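Local coordinates for FYVE, RhoGEF and PH domain-containing protein 5 (Homo sapiens, PDB 3MPX), which activates the Rho-family GTPase CDC42 by exchanging its bound GDP for GTP, downstream of VEGF, at residues A[173-184]-A[197-208]; A[257-265]-A[270-278]. All blocks are in the same frame, centred on the assembly; numbering follows the deposited sequence.

Overall arrangement
The two contacts sit in the two domains of this DH-PH piece of the exchange factor. Contact 1 comes first along the chain and pairs helices 162-184 and 192-214, two neighbouring helices of the all-helical DH domain. Contact 2 follows in series and is a beta hairpin, strands 257-266 and 269-275, in the sheet of the first PH domain. Helix 218-230 packs on Phe174 and Val178 of contact 1 and leads into strand 231-232, an outermost strand of that sheet. The contact centres lie 27 Å apart and their nearest atoms about 8 Å, without touching: contact 1 is internal to the DH domain, which in this family carries exchange activity, contact 2 to the PH domain, and neither joins the two.

Contact 1 (A[173-184]-A[197-208]); sequences LFQYQVLLTDYL and TQGALSLISKVT
With its OG1 set between the backbone N and the carbonyl carbon (chi1 54°), Thr208 faces the carboxamide of Gln177, whose chain runs extended beyond CG (chi2 -179°). Thr208 OG1 donates to Gln177 OE1 at 2.7 Å, approaching from above the amide's carbonyl plane. The methyl of the same threonine turns the other way, its CG2 lying 3.6 Å from Leu173 CB and also against CE1 of the Phe174 ring. Helices 173-184 and 197-208 run nearly antiparallel, their axes 155° apart and 9.8 Å at closest approach, as neighbours in the helical bundle of the DH domain. Ile204 is the knob in a hole made by Leu173, Tyr176, Gln177 and Leu180: its CG2 meets Gln177 CG at 3.7 Å, while its CD1 reaches Tyr176 CB at 3.6 Å. Leu201 CD2 packs 3.8 Å from Leu180 CB. Farther along, Leu184 CB rests 3.7 Å from Thr197 CG2, and Thr197 OG1, hydrogen-bonded to Glu193 O, lies in plane at the edge of the Tyr183 ring. The hydroxyls of Tyr176 and Tyr183 hydrogen-bond to Glu34 and Glu193 respectively, and Leu173 also packs on helix 117-138. The seam is thus chiefly apolar, with one side-chain hydrogen bond near the Leu173 end, which probably helps fix the rotation of the Gln177 amide.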
loop_
_atom_site.group_PDB
_atom_site.type_symbol
_atom_site.label_atom_id
_atom_site.label_comp_id
_atom_site.label_asym_id
_atom_site.label_seq_id
_atom_site.Cartn_x
_atom_site.Cartn_y
_atom_site.Cartn_z
ATOM N N LEU A 173 7.291 0.419 -2.005
ATOM C CA LEU A 173 8.083 -0.635 -1.399
ATOM C C LEU A 173 7.272 -1.922 -1.211
ATOM O O LEU A 173 7.783 -2.994 -1.509
ATOM C CB LEU A 173 8.690 -0.141 -0.075
ATOM C CG LEU A 173 9.640 1.081 -0.153
ATOM C CD1 LEU A 173 10.128 1.476 1.226
ATOM C CD2 LEU A 173 10.839 0.829 -1.101
ATOM N N PHE A 174 5.997 -1.817 -0.782
ATOM C CA PHE A 174 5.110 -2.982 -0.610
ATOM C C PHE A 174 4.666 -3.547 -1.997
ATOM O O PHE A 174 4.442 -4.752 -2.138
ATOM C CB PHE A 174 3.915 -2.641 0.303
ATOM C CG PHE A 174 4.317 -2.119 1.672
ATOM C CD1 PHE A 174 4.895 -2.962 2.619
ATOM C CD2 PHE A 174 4.091 -0.792 2.026
ATOM C CE1 PHE A 174 5.272 -2.478 3.881
ATOM C CE2 PHE A 174 4.469 -0.312 3.296
ATOM C CZ PHE A 174 5.067 -1.159 4.211
ATOM N N GLN A 175 4.630 -2.672 -3.024
ATOM C CA GLN A 175 4.335 -2.998 -4.405
ATOM C C GLN A 175 5.459 -3.833 -5.014
ATOM O O GLN A 175 5.168 -4.846 -5.653
ATOM C CB GLN A 175 4.070 -1.720 -5.214
ATOM C CG GLN A 175 2.647 -1.153 -5.009
ATOM C CD GLN A 175 2.453 0.235 -5.578
ATOM O OE1 GLN A 175 3.259 0.751 -6.356
ATOM N NE2 GLN A 175 1.377 0.888 -5.184
ATOM N N TYR A 176 6.742 -3.465 -4.775
ATOM C CA TYR A 176 7.880 -4.252 -5.274
ATOM C C TYR A 176 7.786 -5.675 -4.683
ATOM O O TYR A 176 7.876 -6.643 -5.425
ATOM C CB TYR A 176 9.217 -3.623 -4.877
ATOM C CG TYR A 176 9.584 -2.306 -5.528
ATOM C CD1 TYR A 176 9.250 -2.042 -6.855
ATOM C CD2 TYR A 176 10.387 -1.383 -4.866
ATOM C CE1 TYR A 176 9.627 -0.850 -7.472
ATOM C CE2 TYR A 176 10.772 -0.189 -5.474
ATOM C CZ TYR A 176 10.370 0.082 -6.769
ATOM O OH TYR A 176 10.735 1.269 -7.347
ATOM N N GLN A 177 7.515 -5.788 -3.363
ATOM C CA GLN A 177 7.298 -7.044 -2.646
ATOM C C GLN A 177 6.231 -7.896 -3.311
ATOM O O GLN A 177 6.524 -9.035 -3.651
ATOM C CB GLN A 177 6.916 -6.764 -1.198
ATOM C CG GLN A 177 8.129 -6.448 -0.329
ATOM C CD GLN A 177 7.814 -6.174 1.125
ATOM O OE1 GLN A 177 8.680 -6.340 1.990
ATOM N NE2 GLN A 177 6.590 -5.719 1.442
ATOM N N VAL A 178 5.032 -7.344 -3.584
ATOM C CA VAL A 178 3.965 -8.132 -4.227
ATOM C C VAL A 178 4.323 -8.486 -5.690
ATOM O O VAL A 178 4.146 -9.639 -6.079
ATOM C CB VAL A 178 2.507 -7.573 -4.095
ATOM C CG1 VAL A 178 2.160 -7.237 -2.659
ATOM C CG2 VAL A 178 2.247 -6.377 -5.001
ATOM N N LEU A 179 4.847 -7.522 -6.469
ATOM C CA LEU A 179 5.226 -7.748 -7.862
ATOM C C LEU A 179 6.356 -8.762 -7.973
ATOM O O LEU A 179 6.262 -9.682 -8.795
ATOM C CB LEU A 179 5.646 -6.435 -8.555
ATOM C CG LEU A 179 4.531 -5.587 -9.149
ATOM C CD1 LEU A 179 4.786 -4.124 -8.913
ATOM C CD2 LEU A 179 4.415 -5.817 -10.632
ATOM N N LEU A 180 7.405 -8.610 -7.133
ATOM C CA LEU A 180 8.593 -9.447 -7.170
ATOM C C LEU A 180 8.315 -10.868 -6.734
ATOM O O LEU A 180 8.943 -11.808 -7.254
ATOM C CB LEU A 180 9.748 -8.808 -6.399
ATOM C CG LEU A 180 10.411 -7.625 -7.151
ATOM C CD1 LEU A 180 11.201 -6.774 -6.230
ATOM C CD2 LEU A 180 11.298 -8.108 -8.300
ATOM N N THR A 181 7.301 -11.042 -5.860
ATOM C CA THR A 181 6.826 -12.364 -5.444
ATOM C C THR A 181 6.041 -13.004 -6.608
ATOM O O THR A 181 6.176 -14.202 -6.821
ATOM C CB THR A 181 6.063 -12.260 -4.139
ATOM O OG1 THR A 181 6.987 -11.767 -3.166
ATOM C CG2 THR A 181 5.469 -13.592 -3.699
ATOM N N ASP A 182 5.288 -12.216 -7.397
ATOM C CA ASP A 182 4.593 -12.773 -8.555
ATOM C C ASP A 182 5.598 -13.083 -9.675
ATOM O O ASP A 182 5.396 -14.009 -10.456
ATOM C CB ASP A 182 3.468 -11.853 -9.025
ATOM C CG ASP A 182 2.159 -12.180 -8.334
ATOM O OD1 ASP A 182 1.268 -12.769 -8.992
ATOM O OD2 ASP A 182 2.041 -11.898 -7.116
ATOM N N TYR A 183 6.702 -12.332 -9.712
ATOM C CA TYR A 183 7.780 -12.507 -10.669
ATOM C C TYR A 183 8.562 -13.784 -10.370
ATOM O O TYR A 183 8.882 -14.524 -11.293
ATOM C CB TYR A 183 8.697 -11.285 -10.619
ATOM C CG TYR A 183 9.844 -11.324 -11.597
ATOM C CD1 TYR A 183 9.628 -11.156 -12.966
ATOM C CD2 TYR A 183 11.158 -11.445 -11.154
ATOM C CE1 TYR A 183 10.689 -11.132 -13.869
ATOM C CE2 TYR A 183 12.230 -11.426 -12.052
ATOM C CZ TYR A 183 11.990 -11.280 -13.408
ATOM O OH TYR A 183 13.042 -11.274 -14.287
ATOM N N LEU A 184 8.836 -14.050 -9.080
ATOM C CA LEU A 184 9.596 -15.215 -8.609
ATOM C C LEU A 184 8.857 -16.528 -8.902
ATOM O O LEU A 184 9.506 -17.512 -9.286
ATOM C CB LEU A 184 9.901 -15.061 -7.093
ATOM C CG LEU A 184 10.747 -16.147 -6.356
ATOM C CD1 LEU A 184 12.231 -15.843 -6.400
ATOM C CD2 LEU A 184 10.279 -16.303 -4.919
ATOM N N THR A 197 16.089 -12.299 -7.456
ATOM C CA THR A 197 14.730 -11.874 -7.076
ATOM C C THR A 197 14.571 -12.053 -5.554
ATOM O O THR A 197 14.057 -11.158 -4.888
ATOM C CB THR A 197 13.647 -12.590 -7.929
ATOM O OG1 THR A 197 13.866 -12.305 -9.315
ATOM C CG2 THR A 197 12.220 -12.166 -7.561
ATOM N N GLN A 198 15.070 -13.187 -5.014
ATOM C CA GLN A 198 15.073 -13.505 -3.591
ATOM C C GLN A 198 15.888 -12.451 -2.814
ATOM O O GLN A 198 15.431 -11.965 -1.771
ATOM C CB GLN A 198 15.659 -14.904 -3.369
ATOM C CG GLN A 198 14.637 -16.017 -3.497
ATOM C CD GLN A 198 15.239 -17.398 -3.398
ATOM O OE1 GLN A 198 16.247 -17.729 -4.044
ATOM N NE2 GLN A 198 14.556 -18.270 -2.669
ATOM N N GLY A 199 17.057 -12.104 -3.355
ATOM C CA GLY A 199 17.967 -11.106 -2.811
ATOM C C GLY A 199 17.363 -9.721 -2.793
ATOM O O GLY A 199 17.495 -9.007 -1.797
ATOM N N ALA A 200 16.677 -9.339 -3.902
ATOM C CA ALA A 200 15.942 -8.070 -4.038
ATOM C C ALA A 200 14.752 -8.070 -3.086
ATOM O O ALA A 200 14.367 -7.021 -2.567
ATOM C CB ALA A 200 15.448 -7.903 -5.462
ATOM N N LEU A 201 14.198 -9.252 -2.819
ATOM C CA LEU A 201 13.062 -9.354 -1.918
ATOM C C LEU A 201 13.461 -9.169 -0.480
ATOM O O LEU A 201 12.702 -8.574 0.290
ATOM C CB LEU A 201 12.289 -10.663 -2.109
ATOM C CG LEU A 201 11.188 -10.570 -3.162
ATOM C CD1 LEU A 201 10.708 -11.951 -3.592
ATOM C CD2 LEU A 201 10.062 -9.691 -2.682
ATOM N N SER A 202 14.648 -9.656 -0.116
ATOM C CA SER A 202 15.132 -9.547 1.251
ATOM C C SER A 202 15.670 -8.127 1.504
ATOM O O SER A 202 15.488 -7.583 2.607
ATOM C CB SER A 202 16.163 -10.631 1.551
ATOM O OG SER A 202 17.406 -10.319 0.957
ATOM N N LEU A 203 16.263 -7.518 0.452
ATOM C CA LEU A 203 16.799 -6.157 0.457
ATOM C C LEU A 203 15.650 -5.186 0.748
ATOM O O LEU A 203 15.810 -4.303 1.578
ATOM C CB LEU A 203 17.490 -5.851 -0.909
ATOM C CG LEU A 203 18.207 -4.494 -1.099
ATOM C CD1 LEU A 203 19.393 -4.614 -2.039
ATOM C CD2 LEU A 203 17.268 -3.443 -1.692
ATOM N N ILE A 204 14.497 -5.361 0.087
ATOM C CA ILE A 204 13.319 -4.501 0.262
ATOM C C ILE A 204 12.657 -4.797 1.592
ATOM O O ILE A 204 12.135 -3.872 2.213
ATOM C CB ILE A 204 12.328 -4.631 -0.937
ATOM C CG1 ILE A 204 12.901 -3.965 -2.201
ATOM C CG2 ILE A 204 10.929 -4.064 -0.624
ATOM C CD1 ILE A 204 12.392 -4.603 -3.482
ATOM N N SER A 205 12.670 -6.079 2.036
ATOM C CA SER A 205 12.042 -6.461 3.303
ATOM C C SER A 205 12.792 -5.847 4.454
ATOM O O SER A 205 12.156 -5.486 5.420
ATOM C CB SER A 205 11.918 -7.971 3.455
ATOM O OG SER A 205 13.115 -8.564 3.938
ATOM N N LYS A 206 14.129 -5.644 4.317
ATOM C CA LYS A 206 14.979 -4.982 5.311
ATOM C C LYS A 206 14.476 -3.538 5.475
ATOM O O LYS A 206 14.363 -3.054 6.607
ATOM C CB LYS A 206 16.450 -4.990 4.861
ATOM C CG LYS A 206 17.352 -6.018 5.570
ATOM C CD LYS A 206 18.005 -7.063 4.624
ATOM C CE LYS A 206 18.999 -6.532 3.586
ATOM N NZ LYS A 206 19.435 -7.573 2.591
ATOM N N VAL A 207 14.077 -2.900 4.352
ATOM C CA VAL A 207 13.552 -1.530 4.325
ATOM C C VAL A 207 12.108 -1.452 4.854
ATOM O O VAL A 207 11.840 -0.583 5.674
ATOM C CB VAL A 207 13.691 -0.852 2.931
ATOM C CG1 VAL A 207 13.369 0.637 3.013
ATOM C CG2 VAL A 207 15.085 -1.050 2.351
ATOM N N THR A 208 11.183 -2.322 4.374
ATOM C CA THR A 208 9.759 -2.331 4.790
ATOM C C THR A 208 9.582 -2.733 6.257
ATOM O O THR A 208 8.589 -2.356 6.885
ATOM C CB THR A 208 8.888 -3.215 3.891
ATOM O OG1 THR A 208 9.444 -4.521 3.823
ATOM C CG2 THR A 208 8.717 -2.651 2.506
#

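Contact 2 (A[257-265]-A[270-278]); sequences NRRPRHLFL and LLYTYPQKD
The Phe264 ring carries His262 CD2 over one face, 3.6 Å above its plane and offset toward the rim, and meets Thr273 CG2 across the interface at its edge. This is an antiparallel beta hairpin of the PH-domain sheet, with Phe264-Leu271 a hydrogen-bonded pair flanked by the non-hydrogen-bonded pairs Leu263-Tyr272 and Leu265-Leu270. Tyr272, its CG anti to the backbone N (chi1 -171°), lies alongside Leu263, with CD2 3.5 Å from Leu263 CD2, and its phenol end meets the Arg261 chain, OH being 3.4 Å from Arg261 CG. The guanidinium itself lies beyond, its NH2 3.7 Å from Tyr274 CD1 and its plane 80° from that ring. A serine in place of Tyr272 would probably leave Leu263 CD2 and the Arg261 methylenes without their aromatic neighbour and the arginine chain freer to turn. Helix 322-334 covers the face bearing Leu263, Leu265, Leu270 and Tyr272. On the Phe264 face, His262 hydrogen-bonds through ND1 to Thr249 and through NE2 to Glu247, and stacks on Tyr281. Two donors of one residue grip His262 O from opposite faces of its plane: Thr273 N at 2.9 Å and Thr273 OG1 at 2.8 Å.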
loop_
_atom_site.group_PDB
_atom_site.type_symbol
_atom_site.label_atom_id
_atom_site.label_comp_id
_atom_site.label_asym_id
_atom_site.label_seq_id
_atom_site.Cartn_x
_atom_site.Cartn_y
_atom_site.Cartn_z
ATOM N N ASN A 257 -28.105 -24.688 -0.678
ATOM C CA ASN A 257 -26.745 -24.635 -1.232
ATOM C C ASN A 257 -25.866 -23.692 -0.393
ATOM O O ASN A 257 -26.360 -22.677 0.117
ATOM C CB ASN A 257 -26.776 -24.211 -2.710
ATOM N N ARG A 258 -24.585 -24.071 -0.203
ATOM C CA ARG A 258 -23.605 -23.314 0.582
ATOM C C ARG A 258 -22.350 -23.056 -0.264
ATOM O O ARG A 258 -21.638 -24.006 -0.632
ATOM C CB ARG A 258 -23.278 -24.040 1.899
ATOM N N ARG A 259 -22.133 -21.770 -0.633
ATOM C CA ARG A 259 -20.998 -21.321 -1.454
ATOM C C ARG A 259 -20.063 -20.410 -0.650
ATOM O O ARG A 259 -20.548 -19.526 0.060
ATOM C CB ARG A 259 -21.473 -20.635 -2.746
ATOM C CG ARG A 259 -21.697 -21.616 -3.892
ATOM N N PRO A 260 -18.727 -20.624 -0.724
ATOM C CA PRO A 260 -17.799 -19.814 0.090
ATOM C C PRO A 260 -17.585 -18.366 -0.363
ATOM O O PRO A 260 -17.387 -18.087 -1.555
ATOM C CB PRO A 260 -16.491 -20.589 -0.011
ATOM C CG PRO A 260 -16.558 -21.279 -1.320
ATOM C CD PRO A 260 -18.002 -21.655 -1.496
ATOM N N ARG A 261 -17.578 -17.449 0.615
ATOM C CA ARG A 261 -17.338 -16.029 0.373
ATOM C C ARG A 261 -16.282 -15.515 1.365
ATOM O O ARG A 261 -16.487 -15.624 2.585
ATOM C CB ARG A 261 -18.643 -15.191 0.457
ATOM C CG ARG A 261 -19.741 -15.550 -0.561
ATOM C CD ARG A 261 -19.456 -15.121 -1.997
ATOM N NE ARG A 261 -19.119 -16.251 -2.874
ATOM C CZ ARG A 261 -19.974 -16.847 -3.706
ATOM N NH1 ARG A 261 -21.235 -16.430 -3.787
ATOM N NH2 ARG A 261 -19.570 -17.858 -4.472
ATOM N N HIS A 262 -15.155 -14.966 0.844
ATOM C CA HIS A 262 -14.086 -14.444 1.688
ATOM C C HIS A 262 -14.317 -12.978 1.971
ATOM O O HIS A 262 -14.454 -12.205 1.031
ATOM C CB HIS A 262 -12.700 -14.696 1.074
ATOM C CG HIS A 262 -11.598 -14.468 2.053
ATOM N ND1 HIS A 262 -11.192 -15.464 2.918
ATOM C CD2 HIS A 262 -10.931 -13.324 2.350
ATOM C CE1 HIS A 262 -10.265 -14.914 3.683
ATOM N NE2 HIS A 262 -10.074 -13.624 3.378
ATOM N N LEU A 263 -14.344 -12.587 3.263
ATOM C CA LEU A 263 -14.643 -11.215 3.707
ATOM C C LEU A 263 -13.459 -10.372 4.197
ATOM O O LEU A 263 -12.839 -10.733 5.203
ATOM C CB LEU A 263 -15.668 -11.238 4.877
ATOM C CG LEU A 263 -17.029 -11.924 4.734
ATOM C CD1 LEU A 263 -17.923 -11.498 5.850
ATOM C CD2 LEU A 263 -17.709 -11.591 3.415
ATOM N N PHE A 264 -13.246 -9.168 3.596
ATOM C CA PHE A 264 -12.242 -8.211 4.084
ATOM C C PHE A 264 -12.971 -7.026 4.753
ATOM O O PHE A 264 -13.510 -6.169 4.058
ATOM C CB PHE A 264 -11.327 -7.726 2.964
ATOM C CG PHE A 264 -10.475 -8.769 2.300
ATOM C CD1 PHE A 264 -9.250 -9.144 2.845
ATOM C CD2 PHE A 264 -10.871 -9.353 1.099
ATOM C CE1 PHE A 264 -8.443 -10.078 2.199
ATOM C CE2 PHE A 264 -10.060 -10.310 0.465
ATOM C CZ PHE A 264 -8.854 -10.655 1.013
ATOM N N LEU A 265 -13.027 -7.014 6.099
ATOM C CA LEU A 265 -13.703 -5.964 6.874
ATOM C C LEU A 265 -12.759 -4.803 7.290
ATOM O O LEU A 265 -11.817 -4.976 8.065
ATOM C CB LEU A 265 -14.463 -6.533 8.107
ATOM C CG LEU A 265 -14.864 -5.551 9.233
ATOM C CD1 LEU A 265 -16.141 -4.816 8.924
ATOM C CD2 LEU A 265 -14.995 -6.252 10.556
ATOM N N LEU A 270 -16.729 -2.850 3.415
ATOM C CA LEU A 270 -16.694 -4.312 3.569
ATOM C C LEU A 270 -16.559 -4.999 2.219
ATOM O O LEU A 270 -17.499 -4.987 1.421
ATOM C CB LEU A 270 -17.920 -4.862 4.333
ATOM C CG LEU A 270 -17.957 -6.385 4.561
ATOM C CD1 LEU A 270 -17.658 -6.729 6.001
ATOM C CD2 LEU A 270 -19.293 -6.974 4.151
ATOM N N LEU A 271 -15.382 -5.601 1.968
ATOM C CA LEU A 271 -15.155 -6.334 0.731
ATOM C C LEU A 271 -15.760 -7.718 0.889
ATOM O O LEU A 271 -15.563 -8.379 1.921
ATOM C CB LEU A 271 -13.674 -6.404 0.328
ATOM C CG LEU A 271 -12.851 -5.097 0.268
ATOM C CD1 LEU A 271 -11.452 -5.377 -0.269
ATOM C CD2 LEU A 271 -13.512 -4.026 -0.605
ATOM N N TYR A 272 -16.571 -8.104 -0.115
ATOM C CA TYR A 272 -17.307 -9.364 -0.215
ATOM C C TYR A 272 -16.737 -10.037 -1.429
ATOM O O TYR A 272 -16.902 -9.533 -2.542
ATOM C CB TYR A 272 -18.805 -9.056 -0.392
ATOM C CG TYR A 272 -19.724 -10.250 -0.291
ATOM C CD1 TYR A 272 -20.358 -10.764 -1.421
ATOM C CD2 TYR A 272 -20.036 -10.808 0.942
ATOM C CE1 TYR A 272 -21.245 -11.835 -1.328
ATOM C CE2 TYR A 272 -20.898 -11.893 1.044
ATOM C CZ TYR A 272 -21.514 -12.394 -0.092
ATOM O OH TYR A 272 -22.378 -13.454 0.029
ATOM N N THR A 273 -15.957 -11.097 -1.219
ATOM C CA THR A 273 -15.254 -11.745 -2.327
ATOM C C THR A 273 -15.596 -13.259 -2.445
ATOM O O THR A 273 -16.454 -13.773 -1.719
ATOM C CB THR A 273 -13.678 -11.486 -2.259
ATOM O OG1 THR A 273 -13.031 -12.433 -1.416
ATOM C CG2 THR A 273 -13.295 -10.086 -1.804
ATOM N N TYR A 274 -14.922 -13.938 -3.400
ATOM C CA TYR A 274 -14.982 -15.367 -3.634
ATOM C C TYR A 274 -13.537 -15.898 -3.700
ATOM O O TYR A 274 -12.760 -15.494 -4.586
ATOM C CB TYR A 274 -15.749 -15.735 -4.917
ATOM C CG TYR A 274 -15.440 -17.143 -5.390
ATOM C CD1 TYR A 274 -15.886 -18.256 -4.675
ATOM C CD2 TYR A 274 -14.667 -17.364 -6.525
ATOM C CE1 TYR A 274 -15.573 -19.555 -5.084
ATOM C CE2 TYR A 274 -14.328 -18.657 -6.932
ATOM C CZ TYR A 274 -14.797 -19.751 -6.216
ATOM O OH TYR A 274 -14.507 -21.028 -6.626
ATOM N N PRO A 275 -13.182 -16.860 -2.828
ATOM C CA PRO A 275 -11.819 -17.401 -2.875
ATOM C C PRO A 275 -11.568 -18.353 -4.039
ATOM O O PRO A 275 -12.216 -19.389 -4.148
ATOM C CB PRO A 275 -11.652 -18.092 -1.517
ATOM C CG PRO A 275 -13.013 -18.296 -0.994
ATOM C CD PRO A 275 -13.975 -17.440 -1.727
ATOM N N GLN A 276 -10.596 -18.012 -4.885
ATOM C CA GLN A 276 -10.197 -18.830 -6.040
ATOM C C GLN A 276 -9.037 -19.796 -5.704
ATOM O O GLN A 276 -8.329 -19.580 -4.719
ATOM C CB GLN A 276 -9.829 -17.941 -7.249
ATOM C CG GLN A 276 -10.978 -17.078 -7.770
ATOM C CD GLN A 276 -10.521 -15.940 -8.661
ATOM O OE1 GLN A 276 -11.028 -14.810 -8.571
ATOM N NE2 GLN A 276 -9.578 -16.208 -9.564
ATOM N N LYS A 277 -8.841 -20.845 -6.547
ATOM C CA LYS A 277 -7.780 -21.872 -6.460
ATOM C C LYS A 277 -6.360 -21.262 -6.437
ATOM O O LYS A 277 -5.439 -21.867 -5.894
ATOM C CB LYS A 277 -7.911 -22.861 -7.632
ATOM N N ASP A 278 -6.226 -20.054 -7.022
ATOM C CA ASP A 278 -5.070 -19.162 -7.144
ATOM C C ASP A 278 -4.547 -18.579 -5.814
ATOM O O ASP A 278 -3.461 -17.983 -5.790
ATOM C CB ASP A 278 -5.504 -17.933 -7.961
ATOM C CG ASP A 278 -5.764 -18.178 -9.420
ATOM O OD1 ASP A 278 -4.822 -18.631 -10.127
ATOM O OD2 ASP A 278 -6.869 -17.823 -9.887
#